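Local coordinates for peptide ABC transporter, peptide-binding protein (Thermus thermophilus, PDB 2D5W) that binds oligopeptides, here a pentapeptide, and probably hands them to a membrane ABC transporter for uptake, at residues I302-I308 against G462-W468; A334-L340 against F424-L429; F405-T411 against I434-N440. All coordinates share one frame; numbering follows the deposited sequence.

In the fold
The three contacts lie in and against one mixed sheet. Contact 1 reaches the ligand: Trp468 extends the sheet by an antiparallel ladder with the bound peptide. Its strand 463-469 also lies beside strand 401-410 of contact 3, where Glu465 N is 2.8 Å from Val410 O and Glu465 OE1 is 2.7 Å from Tyr409 OH; the centres of contacts 1 and 3 are about 13 Å apart. Contact 2, centred about 15 Å from contact 1 and 14 Å from contact 3, packs the turn before helix 337-345 on helix 416-431, which joins the two strands of contact 3; Leu429 CD1 packs 3.7 Å from Val436 CG2, and Ile306 CD1 is 4.0 Å from Leu335 CD1.

Contact 1: I302-I308 against G462-W468; sequences IWEHIDI and GMFEFAW
Trp468, Ile306 and His305 carry much of this antiparallel beta ladder, in which strands 293-308 and 463-469 pair deep in the protein. Backbone bonds run both ways between Trp303 and Trp468, His305 and Phe466, and Asp307 and Phe464. The side chains of these six share one face of the sheet, and four form an aromatic cluster. The His305 ring lies nearly parallel to the five-membered ring of Trp468, planes 7° apart, but slid so that they barely overlap; its edge meets the face of Phe466, centroids 4.5 Å apart. A chi1 of 67° places CG of His305 between its backbone N and carbonyl carbon, so that ND1 donates back to Trp303 O (2.9 Å) while NE2 donates to Asp307 OD1 (2.7 Å), above the carboxylate plane. With both nitrogens donating, the imidazole is probably positively charged. A leucine in its place would probably leave Asp307 OD1 and Trp303 O each without its imidazole N-H, and the Phe466 face without the histidine edge. Trp303 O is gripped from opposite faces of its plane, by His305 ND1 and Trp468 N. On the other face of the sheet, Ile306 CG2 presses tightly on Met463 CB (3.4 Å). There too Glu304 OE1 lies 2.5 Å from Glu465 OE2, so one acid probably holds a proton; Arg418 and Arg550 form salt bridges with Glu304, and Tyr409 OH is hydrogen-bonded to Glu465 OE1. Trp468 pairs in an antiparallel ladder with the bound peptide; a water in its indole plane accepts from Trp468 NE1 (2.8 Å) and donates to Asp307 OD2 (2.8 Å).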
loop_
_atom_site.group_PDB
_atom_site.type_symbol
_atom_site.label_atom_id
_atom_site.label_comp_id
_atom_site.label_asym_id
_atom_site.label_seq_id
_atom_site.Cartn_x
_atom_site.Cartn_y
_atom_site.Cartn_z
ATOM N N ILE A 302 -1.969 -9.183 -2.543
ATOM C CA ILE A 302 -0.806 -8.977 -1.690
ATOM C C ILE A 302 0.345 -9.725 -2.346
ATOM O O ILE A 302 0.401 -10.957 -2.328
ATOM C CB ILE A 302 -1.081 -9.538 -0.285
ATOM C CG1 ILE A 302 -2.416 -8.988 0.232
ATOM C CG2 ILE A 302 0.049 -9.147 0.661
ATOM C CD1 ILE A 302 -3.008 -9.780 1.381
ATOM N N TRP A 303 1.275 -8.965 -2.905
ATOM C CA TRP A 303 2.380 -9.537 -3.653
ATOM C C TRP A 303 3.744 -9.418 -2.991
ATOM O O TRP A 303 4.356 -8.343 -2.992
ATOM C CB TRP A 303 2.387 -8.886 -5.043
ATOM C CG TRP A 303 3.479 -9.324 -5.961
ATOM C CD1 TRP A 303 3.737 -10.593 -6.392
ATOM C CD2 TRP A 303 4.441 -8.479 -6.596
ATOM N NE1 TRP A 303 4.806 -10.590 -7.258
ATOM C CE2 TRP A 303 5.256 -9.303 -7.402
ATOM C CE3 TRP A 303 4.693 -7.101 -6.563
ATOM C CZ2 TRP A 303 6.308 -8.794 -8.168
ATOM C CZ3 TRP A 303 5.736 -6.596 -7.324
ATOM C CH2 TRP A 303 6.532 -7.440 -8.117
ATOM N N GLU A 304 4.207 -10.527 -2.418
ATOM C CA GLU A 304 5.521 -10.571 -1.778
ATOM C C GLU A 304 6.526 -10.634 -2.927
ATOM O O GLU A 304 6.415 -11.479 -3.823
ATOM C CB GLU A 304 5.647 -11.805 -0.883
ATOM C CG GLU A 304 6.920 -11.831 -0.034
ATOM C CD GLU A 304 6.903 -10.856 1.138
ATOM O OE1 GLU A 304 7.972 -10.680 1.766
ATOM O OE2 GLU A 304 5.838 -10.275 1.446
ATOM N N HIS A 305 7.515 -9.749 -2.891
ATOM C CA HIS A 305 8.475 -9.665 -3.980
ATOM C C HIS A 305 9.781 -9.049 -3.496
ATOM O O HIS A 305 9.888 -8.607 -2.349
ATOM C CB HIS A 305 7.901 -8.753 -5.061
ATOM C CG HIS A 305 7.778 -7.332 -4.613
ATOM N ND1 HIS A 305 6.824 -6.920 -3.706
ATOM C CD2 HIS A 305 8.567 -6.255 -4.844
ATOM C CE1 HIS A 305 7.037 -5.652 -3.393
ATOM N NE2 HIS A 305 8.089 -5.227 -4.068
ATOM N N ILE A 306 10.763 -9.003 -4.391
ATOM C CA ILE A 306 12.043 -8.394 -4.079
ATOM C C ILE A 306 12.347 -7.339 -5.132
ATOM O O ILE A 306 12.546 -7.659 -6.306
ATOM C CB ILE A 306 13.196 -9.426 -4.064
ATOM C CG1 ILE A 306 12.857 -10.568 -3.101
ATOM C CG2 ILE A 306 14.494 -8.745 -3.634
ATOM C CD1 ILE A 306 13.954 -11.617 -2.966
ATOM N N ASP A 307 12.347 -6.076 -4.724
ATOM C CA ASP A 307 12.684 -5.015 -5.651
ATOM C C ASP A 307 14.195 -5.003 -5.817
ATOM O O ASP A 307 14.940 -5.441 -4.932
ATOM C CB ASP A 307 12.166 -3.669 -5.147
ATOM C CG ASP A 307 10.722 -3.442 -5.531
ATOM O OD1 ASP A 307 9.875 -3.296 -4.626
ATOM O OD2 ASP A 307 10.433 -3.424 -6.750
ATOM N N ILE A 308 14.631 -4.507 -6.969
ATOM C CA ILE A 308 16.039 -4.458 -7.334
ATOM C C ILE A 308 16.406 -3.055 -7.793
ATOM O O ILE A 308 15.756 -2.507 -8.683
ATOM C CB ILE A 308 16.318 -5.421 -8.511
ATOM C CG1 ILE A 308 15.869 -6.843 -8.155
ATOM C CG2 ILE A 308 17.789 -5.368 -8.898
ATOM C CD1 ILE A 308 16.679 -7.507 -7.072
ATOM N N GLY A 462 20.550 -2.854 -3.409
ATOM C CA GLY A 462 20.455 -4.190 -3.959
ATOM C C GLY A 462 19.042 -4.716 -3.991
ATOM O O GLY A 462 18.229 -4.291 -4.812
ATOM N N MET A 463 18.767 -5.647 -3.084
ATOM C CA MET A 463 17.467 -6.290 -2.951
ATOM C C MET A 463 16.686 -5.697 -1.782
ATOM O O MET A 463 17.257 -5.388 -0.738
ATOM C CB MET A 463 17.667 -7.788 -2.715
ATOM C CG MET A 463 18.353 -8.519 -3.862
ATOM S SD MET A 463 19.073 -10.123 -3.382
ATOM C CE MET A 463 17.606 -11.104 -3.100
ATOM N N PHE A 464 15.377 -5.555 -1.963
ATOM C CA PHE A 464 14.502 -5.006 -0.931
ATOM C C PHE A 464 13.214 -5.828 -0.986
ATOM O O PHE A 464 12.422 -5.701 -1.924
ATOM C CB PHE A 464 14.236 -3.524 -1.234
ATOM C CG PHE A 464 13.427 -2.790 -0.185
ATOM C CD1 PHE A 464 13.090 -1.454 -0.392
ATOM C CD2 PHE A 464 12.991 -3.410 0.985
ATOM C CE1 PHE A 464 12.338 -0.747 0.540
ATOM C CE2 PHE A 464 12.233 -2.704 1.927
ATOM C CZ PHE A 464 11.908 -1.374 1.700
ATOM N N GLU A 465 13.023 -6.696 0.004
ATOM C CA GLU A 465 11.839 -7.545 0.044
ATOM C C GLU A 465 10.722 -7.010 0.919
ATOM O O GLU A 465 10.938 -6.627 2.068
ATOM C CB GLU A 465 12.166 -8.959 0.542
ATOM C CG GLU A 465 10.905 -9.838 0.595
ATOM C CD GLU A 465 11.136 -11.259 1.081
ATOM O OE1 GLU A 465 12.293 -11.730 1.077
ATOM O OE2 GLU A 465 10.139 -11.917 1.455
ATOM N N PHE A 466 9.523 -6.993 0.354
ATOM C CA PHE A 466 8.328 -6.578 1.071
ATOM C C PHE A 466 7.144 -6.953 0.194
ATOM O O PHE A 466 7.306 -7.655 -0.810
ATOM C CB PHE A 466 8.354 -5.070 1.405
ATOM C CG PHE A 466 8.317 -4.157 0.207
ATOM C CD1 PHE A 466 7.119 -3.585 -0.219
ATOM C CD2 PHE A 466 9.487 -3.844 -0.483
ATOM C CE1 PHE A 466 7.088 -2.716 -1.309
ATOM C CE2 PHE A 466 9.465 -2.975 -1.579
ATOM C CZ PHE A 466 8.261 -2.411 -1.991
ATOM N N ALA A 467 5.950 -6.527 0.578
ATOM C CA ALA A 467 4.770 -6.835 -0.208
ATOM C C ALA A 467 3.992 -5.586 -0.561
ATOM O O ALA A 467 3.884 -4.659 0.244
ATOM C CB ALA A 467 3.859 -7.795 0.556
ATOM N N TRP A 468 3.477 -5.550 -1.786
ATOM C CA TRP A 468 2.622 -4.452 -2.213
ATOM C C TRP A 468 1.198 -4.956 -2.020
ATOM O O TRP A 468 0.879 -6.082 -2.409
ATOM C CB TRP A 468 2.788 -4.125 -3.700
ATOM C CG TRP A 468 4.016 -3.376 -4.070
ATOM C CD1 TRP A 468 5.019 -3.816 -4.877
ATOM C CD2 TRP A 468 4.356 -2.034 -3.700
ATOM N NE1 TRP A 468 5.964 -2.836 -5.039
ATOM C CE2 TRP A 468 5.584 -1.729 -4.327
ATOM C CE3 TRP A 468 3.742 -1.056 -2.903
ATOM C CZ2 TRP A 468 6.213 -0.490 -4.183
ATOM C CZ3 TRP A 468 4.370 0.182 -2.760
ATOM C CH2 TRP A 468 5.593 0.451 -3.399
HETATM O O HOH W 1 7.717 -3.226 -7.137
#

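Contact 2: A334-L340 against F424-L429; sequences ALNREGL and FFAEDL
The turn leading into helix 337-345 lies against helix 416-431, with Leu335 CA 5.7 Å from Phe425 CA and Ala334 CA 5.9 Å from Leu429 CA, and no direct hydrogen bond joins the two segments. Phe425 has the greatest share of the interface: Leu335 lays CD2 over one face of its ring, 4.0 Å from the centroid in a CH-pi contact, the two side chains crossing at about a right angle. Leu340 likewise sets CD2 over a face of the Phe424 ring, though these two meet at a slant, while Asn336 O comes to the edge of that ring, 3.5 Å from CE2. With CG of Phe424 anti to the backbone N (chi1 -175°), the ring reaches across to the first turn of the other helix. Ala334 CB closes against Leu429 CD2. Water supplies the polar link. One molecule joins Ala334 O, Asn336 N and Asp428 OD1; a second joins Asn336 ND2 to the same Asp428 OD1, which accepts from two waters. Asn336, centre of an inverse gamma turn, is also the N-cap: its OD1 accepts from Gly339 N (3.0 Å), the donor standing above the amide carbonyl plane. Beneath this helix pair runs strand 544-557, whose Leu547 touches Leu335, Arg337 and Phe425; the Arg337 guanidinium is tied to Pro546 O on that strand and to Tyr370 O.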
loop_
_atom_site.group_PDB
_atom_site.type_symbol
_atom_site.label_atom_id
_atom_site.label_comp_id
_atom_site.label_asym_id
_atom_site.label_seq_id
_atom_site.Cartn_x
_atom_site.Cartn_y
_atom_site.Cartn_z
ATOM N N ALA A 334 18.140 -18.873 -8.663
ATOM C CA ALA A 334 18.811 -19.316 -7.445
ATOM C C ALA A 334 17.917 -19.241 -6.209
ATOM O O ALA A 334 18.332 -19.632 -5.121
ATOM C CB ALA A 334 20.077 -18.501 -7.223
ATOM N N LEU A 335 16.702 -18.723 -6.371
ATOM C CA LEU A 335 15.759 -18.629 -5.259
ATOM C C LEU A 335 14.815 -19.822 -5.348
ATOM O O LEU A 335 14.029 -19.933 -6.290
ATOM C CB LEU A 335 14.959 -17.323 -5.334
ATOM C CG LEU A 335 15.767 -16.021 -5.374
ATOM C CD1 LEU A 335 14.822 -14.838 -5.224
ATOM C CD2 LEU A 335 16.805 -16.005 -4.258
ATOM N N ASN A 336 14.897 -20.728 -4.379
ATOM C CA ASN A 336 14.040 -21.904 -4.396
ATOM C C ASN A 336 12.673 -21.537 -3.840
ATOM O O ASN A 336 12.303 -21.927 -2.731
ATOM C CB ASN A 336 14.661 -23.031 -3.575
ATOM C CG ASN A 336 13.920 -24.335 -3.743
ATOM O OD1 ASN A 336 12.939 -24.412 -4.485
ATOM N ND2 ASN A 336 14.386 -25.372 -3.058
ATOM N N ARG A 337 11.922 -20.784 -4.636
ATOM C CA ARG A 337 10.603 -20.318 -4.239
ATOM C C ARG A 337 9.598 -21.441 -4.021
ATOM O O ARG A 337 8.838 -21.417 -3.052
ATOM C CB ARG A 337 10.076 -19.324 -5.279
ATOM C CG ARG A 337 10.944 -18.078 -5.412
ATOM C CD ARG A 337 10.448 -17.179 -6.526
ATOM N NE ARG A 337 10.575 -17.829 -7.826
ATOM C CZ ARG A 337 9.868 -17.498 -8.901
ATOM N NH1 ARG A 337 10.051 -18.148 -10.040
ATOM N NH2 ARG A 337 8.972 -16.522 -8.841
ATOM N N GLU A 338 9.582 -22.425 -4.911
ATOM C CA GLU A 338 8.647 -23.526 -4.740
ATOM C C GLU A 338 8.982 -24.301 -3.468
ATOM O O GLU A 338 8.086 -24.713 -2.736
ATOM C CB GLU A 338 8.670 -24.461 -5.952
ATOM C CG GLU A 338 7.673 -25.610 -5.844
ATOM C CD GLU A 338 6.226 -25.144 -5.754
ATOM O OE1 GLU A 338 5.381 -25.931 -5.279
ATOM O OE2 GLU A 338 5.923 -24.005 -6.168
ATOM N N GLY A 339 10.271 -24.494 -3.202
ATOM C CA GLY A 339 10.665 -25.204 -1.998
ATOM C C GLY A 339 10.260 -24.414 -0.767
ATOM O O GLY A 339 9.819 -24.979 0.234
ATOM N N LEU A 340 10.404 -23.096 -0.848
ATOM C CA LEU A 340 10.055 -22.208 0.252
ATOM C C LEU A 340 8.563 -22.237 0.571
ATOM O O LEU A 340 8.176 -22.444 1.719
ATOM C CB LEU A 340 10.480 -20.775 -0.084
ATOM C CG LEU A 340 10.340 -19.666 0.963
ATOM C CD1 LEU A 340 8.881 -19.326 1.233
ATOM C CD2 LEU A 340 11.059 -20.100 2.207
ATOM N N PHE A 424 17.105 -18.698 4.197
ATOM C CA PHE A 424 16.809 -19.798 3.296
ATOM C C PHE A 424 17.426 -19.532 1.919
ATOM O O PHE A 424 18.146 -20.371 1.372
ATOM C CB PHE A 424 15.288 -19.945 3.197
ATOM C CG PHE A 424 14.830 -21.115 2.383
ATOM C CD1 PHE A 424 14.594 -22.349 2.982
ATOM C CD2 PHE A 424 14.603 -20.981 1.018
ATOM C CE1 PHE A 424 14.135 -23.430 2.232
ATOM C CE2 PHE A 424 14.144 -22.056 0.258
ATOM C CZ PHE A 424 13.910 -23.283 0.866
ATOM N N PHE A 425 17.142 -18.359 1.361
ATOM C CA PHE A 425 17.676 -17.994 0.052
ATOM C C PHE A 425 19.195 -17.810 0.083
ATOM O O PHE A 425 19.892 -18.194 -0.858
ATOM C CB PHE A 425 17.031 -16.693 -0.443
ATOM C CG PHE A 425 15.592 -16.836 -0.880
ATOM C CD1 PHE A 425 14.766 -15.715 -0.907
ATOM C CD2 PHE A 425 15.070 -18.060 -1.301
ATOM C CE1 PHE A 425 13.451 -15.803 -1.342
ATOM C CE2 PHE A 425 13.744 -18.154 -1.738
ATOM C CZ PHE A 425 12.937 -17.020 -1.760
ATOM N N ALA A 426 19.706 -17.221 1.158
ATOM C CA ALA A 426 21.142 -16.973 1.284
ATOM C C ALA A 426 21.975 -18.242 1.168
ATOM O O ALA A 426 23.070 -18.226 0.605
ATOM C CB ALA A 426 21.439 -16.279 2.608
ATOM N N GLU A 427 21.455 -19.341 1.701
ATOM C CA GLU A 427 22.172 -20.608 1.663
ATOM C C GLU A 427 22.396 -21.073 0.226
ATOM O O GLU A 427 23.470 -21.566 -0.114
ATOM C CB GLU A 427 21.403 -21.666 2.454
ATOM C CG GLU A 427 22.183 -22.945 2.691
ATOM C CD GLU A 427 21.515 -23.853 3.703
ATOM O OE1 GLU A 427 21.288 -23.400 4.844
ATOM O OE2 GLU A 427 21.221 -25.017 3.360
ATOM N N ASP A 428 21.386 -20.912 -0.624
ATOM C CA ASP A 428 21.508 -21.316 -2.021
ATOM C C ASP A 428 22.314 -20.310 -2.835
ATOM O O ASP A 428 23.111 -20.690 -3.691
ATOM C CB ASP A 428 20.122 -21.501 -2.640
ATOM C CG ASP A 428 19.471 -22.806 -2.221
ATOM O OD1 ASP A 428 18.236 -22.822 -2.030
ATOM O OD2 ASP A 428 20.194 -23.820 -2.093
ATOM N N LEU A 429 22.105 -19.025 -2.570
ATOM C CA LEU A 429 22.841 -17.989 -3.282
ATOM C C LEU A 429 24.341 -18.161 -3.052
ATOM O O LEU A 429 25.147 -17.976 -3.969
ATOM C CB LEU A 429 22.381 -16.602 -2.817
ATOM C CG LEU A 429 20.998 -16.178 -3.324
ATOM C CD1 LEU A 429 20.481 -15.005 -2.513
ATOM C CD2 LEU A 429 21.090 -15.810 -4.799
HETATM O O HOH W 2 17.049 -20.443 -2.685
HETATM O O HOH W 3 16.848 -25.110 -1.600
#

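Contact 3: F405-T411 against I434-N440; sequences FEIEYVT and IAVKINN
Phe405 and Ala435 begin the parallel pairing of strands 401-410 and 435-438, the two strands of a beta-alpha-beta unit linked by helix 416-431. Phe405 O accepts from Ala435 N (2.9 Å), and four more backbone bonds follow in the staggered pattern of a parallel ladder: Ile407 N to Ala435 O, Lys437 N to Ile407 O, Tyr409 N to Lys437 O and Asn439 N to Tyr409 O. Ala435, Ile407, Lys437 and Tyr409 therefore have both N-H and C=O satisfied across the contact. Glu408 and Val410 turn their backbone to Met463, and Val410 also to Glu465, on the neighbouring strand 463-469.

Glu408 CG is anti to the backbone N (chi1 -176°) and the chain runs extended, bringing OE1 to Asn439 ND2 at 2.8 Å, with an N-H...O angle of 155°. The oxygen lies near the Asn439 amide plane, but the donor stands above the carboxylate plane; OE2 is taken by Thr461 N. At the far end Asn440 OD1 accepts a weak bond from Thr411 N (3.0 Å), and its ND2 is held by Gln422. The hydroxyls of Tyr409 and Thr411 both find partners on Glu465.

Apolar packing joins the Phe405 end, where Ile434 CG1 sits over the ring, 3.9 Å from the centroid, to the face carrying Ile407, Tyr409 and Val436, away from Glu406, Glu408 and Lys437; there Val436 CG1 meets Tyr409 CB and, at the ring edge, CD1. Lys437 NZ stays 5.5 Å from Glu408 OE1 and farther still from Glu406, too distant for a salt bridge. The strands are thus joined chiefly by backbone amides, with Asn439 and Asn440 adding bonds just past the end of strand 435-438; the lysine's charge is likely to have at most a long-range effect on the two glutamates, though its CD packs against Glu406 OE2.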
loop_
_atom_site.group_PDB
_atom_site.type_symbol
_atom_site.label_atom_id
_atom_site.label_comp_id
_atom_site.label_asym_id
_atom_site.label_seq_id
_atom_site.Cartn_x
_atom_site.Cartn_y
_atom_site.Cartn_z
ATOM N N PHE A 405 30.515 -9.992 -5.634
ATOM C CA PHE A 405 29.068 -10.094 -5.648
ATOM C C PHE A 405 28.485 -10.291 -4.253
ATOM O O PHE A 405 28.053 -11.385 -3.881
ATOM C CB PHE A 405 28.609 -11.215 -6.587
ATOM C CG PHE A 405 27.251 -10.973 -7.199
ATOM C CD1 PHE A 405 27.060 -11.109 -8.570
ATOM C CD2 PHE A 405 26.166 -10.595 -6.409
ATOM C CE1 PHE A 405 25.813 -10.869 -9.150
ATOM C CE2 PHE A 405 24.914 -10.353 -6.980
ATOM C CZ PHE A 405 24.740 -10.491 -8.351
ATOM N N GLU A 406 28.521 -9.213 -3.479
ATOM C CA GLU A 406 27.933 -9.176 -2.147
ATOM C C GLU A 406 26.822 -8.160 -2.356
ATOM O O GLU A 406 27.086 -6.993 -2.656
ATOM C CB GLU A 406 28.921 -8.660 -1.104
ATOM C CG GLU A 406 28.312 -8.539 0.284
ATOM C CD GLU A 406 29.273 -7.959 1.300
ATOM O OE1 GLU A 406 30.336 -8.571 1.530
ATOM O OE2 GLU A 406 28.963 -6.891 1.865
ATOM N N ILE A 407 25.582 -8.609 -2.214
ATOM C CA ILE A 407 24.437 -7.748 -2.452
ATOM C C ILE A 407 23.649 -7.457 -1.181
ATOM O O ILE A 407 23.437 -8.341 -0.352
ATOM C CB ILE A 407 23.525 -8.404 -3.526
ATOM C CG1 ILE A 407 22.415 -7.445 -3.952
ATOM C CG2 ILE A 407 22.954 -9.717 -3.000
ATOM C CD1 ILE A 407 21.638 -7.927 -5.161
ATOM N N GLU A 408 23.233 -6.205 -1.025
ATOM C CA GLU A 408 22.454 -5.806 0.138
ATOM C C GLU A 408 21.072 -6.447 0.032
ATOM O O GLU A 408 20.509 -6.535 -1.057
ATOM C CB GLU A 408 22.314 -4.281 0.187
ATOM C CG GLU A 408 21.590 -3.780 1.432
ATOM C CD GLU A 408 21.374 -2.276 1.439
ATOM O OE1 GLU A 408 21.869 -1.610 2.370
ATOM O OE2 GLU A 408 20.701 -1.759 0.522
ATOM N N TYR A 409 20.536 -6.902 1.160
ATOM C CA TYR A 409 19.215 -7.534 1.190
ATOM C C TYR A 409 18.474 -6.931 2.377
ATOM O O TYR A 409 18.746 -7.252 3.540
ATOM C CB TYR A 409 19.380 -9.050 1.338
ATOM C CG TYR A 409 18.157 -9.914 1.080
ATOM C CD1 TYR A 409 18.308 -11.286 0.889
ATOM C CD2 TYR A 409 16.860 -9.391 1.076
ATOM C CE1 TYR A 409 17.214 -12.120 0.702
ATOM C CE2 TYR A 409 15.746 -10.227 0.891
ATOM C CZ TYR A 409 15.939 -11.592 0.706
ATOM O OH TYR A 409 14.875 -12.454 0.533
ATOM N N VAL A 410 17.550 -6.034 2.057
ATOM C CA VAL A 410 16.759 -5.319 3.044
ATOM C C VAL A 410 15.342 -5.844 3.182
ATOM O O VAL A 410 14.703 -6.186 2.195
ATOM C CB VAL A 410 16.624 -3.821 2.652
ATOM C CG1 VAL A 410 15.754 -3.085 3.661
ATOM C CG2 VAL A 410 17.991 -3.183 2.541
ATOM N N THR A 411 14.865 -5.929 4.416
ATOM C CA THR A 411 13.475 -6.283 4.652
ATOM C C THR A 411 13.091 -5.736 6.019
ATOM O O THR A 411 13.905 -5.101 6.697
ATOM C CB THR A 411 13.183 -7.806 4.552
ATOM O OG1 THR A 411 11.767 -7.988 4.392
ATOM C CG2 THR A 411 13.642 -8.557 5.796
ATOM N N ILE A 434 27.061 -15.871 -4.591
ATOM C CA ILE A 434 26.454 -14.586 -4.279
ATOM C C ILE A 434 26.322 -14.493 -2.765
ATOM O O ILE A 434 25.680 -15.333 -2.136
ATOM C CB ILE A 434 25.066 -14.417 -4.944
ATOM C CG1 ILE A 434 25.234 -14.273 -6.462
ATOM C CG2 ILE A 434 24.354 -13.188 -4.367
ATOM C CD1 ILE A 434 23.928 -14.111 -7.225
ATOM N N ALA A 435 26.964 -13.483 -2.187
ATOM C CA ALA A 435 26.914 -13.259 -0.748
ATOM C C ALA A 435 25.820 -12.241 -0.480
ATOM O O ALA A 435 25.602 -11.326 -1.276
ATOM C CB ALA A 435 28.256 -12.738 -0.242
ATOM N N VAL A 436 25.131 -12.410 0.641
ATOM C CA VAL A 436 24.050 -11.517 1.020
ATOM C C VAL A 436 24.392 -10.740 2.282
ATOM O O VAL A 436 24.795 -11.322 3.291
ATOM C CB VAL A 436 22.750 -12.311 1.266
ATOM C CG1 VAL A 436 21.684 -11.409 1.865
ATOM C CG2 VAL A 436 22.258 -12.911 -0.039
ATOM N N LYS A 437 24.249 -9.421 2.216
ATOM C CA LYS A 437 24.503 -8.584 3.377
ATOM C C LYS A 437 23.142 -8.132 3.878
ATOM O O LYS A 437 22.483 -7.292 3.263
ATOM C CB LYS A 437 25.355 -7.369 3.013
ATOM C CG LYS A 437 25.671 -6.482 4.211
ATOM C CD LYS A 437 26.561 -5.311 3.830
ATOM C CE LYS A 437 26.898 -4.456 5.043
ATOM N NZ LYS A 437 25.679 -3.897 5.691
ATOM N N ILE A 438 22.716 -8.716 4.990
ATOM C CA ILE A 438 21.429 -8.394 5.585
ATOM C C ILE A 438 21.438 -6.990 6.171
ATOM O O ILE A 438 22.365 -6.611 6.884
ATOM C CB ILE A 438 21.085 -9.392 6.714
ATOM C CG1 ILE A 438 21.146 -10.826 6.184
ATOM C CG2 ILE A 438 19.707 -9.083 7.283
ATOM C CD1 ILE A 438 20.160 -11.123 5.077
ATOM N N ASN A 439 20.408 -6.213 5.865
ATOM C CA ASN A 439 20.298 -4.861 6.395
ATOM C C ASN A 439 18.822 -4.556 6.596
ATOM O O ASN A 439 18.182 -3.924 5.759
ATOM C CB ASN A 439 20.933 -3.852 5.435
ATOM C CG ASN A 439 20.852 -2.437 5.957
ATOM O OD1 ASN A 439 20.719 -2.219 7.162
ATOM N ND2 ASN A 439 20.942 -1.465 5.058
ATOM N N ASN A 440 18.291 -5.020 7.722
ATOM C CA ASN A 440 16.882 -4.846 8.033
ATOM C C ASN A 440 16.608 -3.724 9.021
ATOM O O ASN A 440 17.470 -3.348 9.817
ATOM C CB ASN A 440 16.309 -6.150 8.590
ATOM C CG ASN A 440 16.521 -7.331 7.660
ATOM O OD1 ASN A 440 16.673 -7.172 6.446
ATOM N ND2 ASN A 440 16.510 -8.530 8.228
#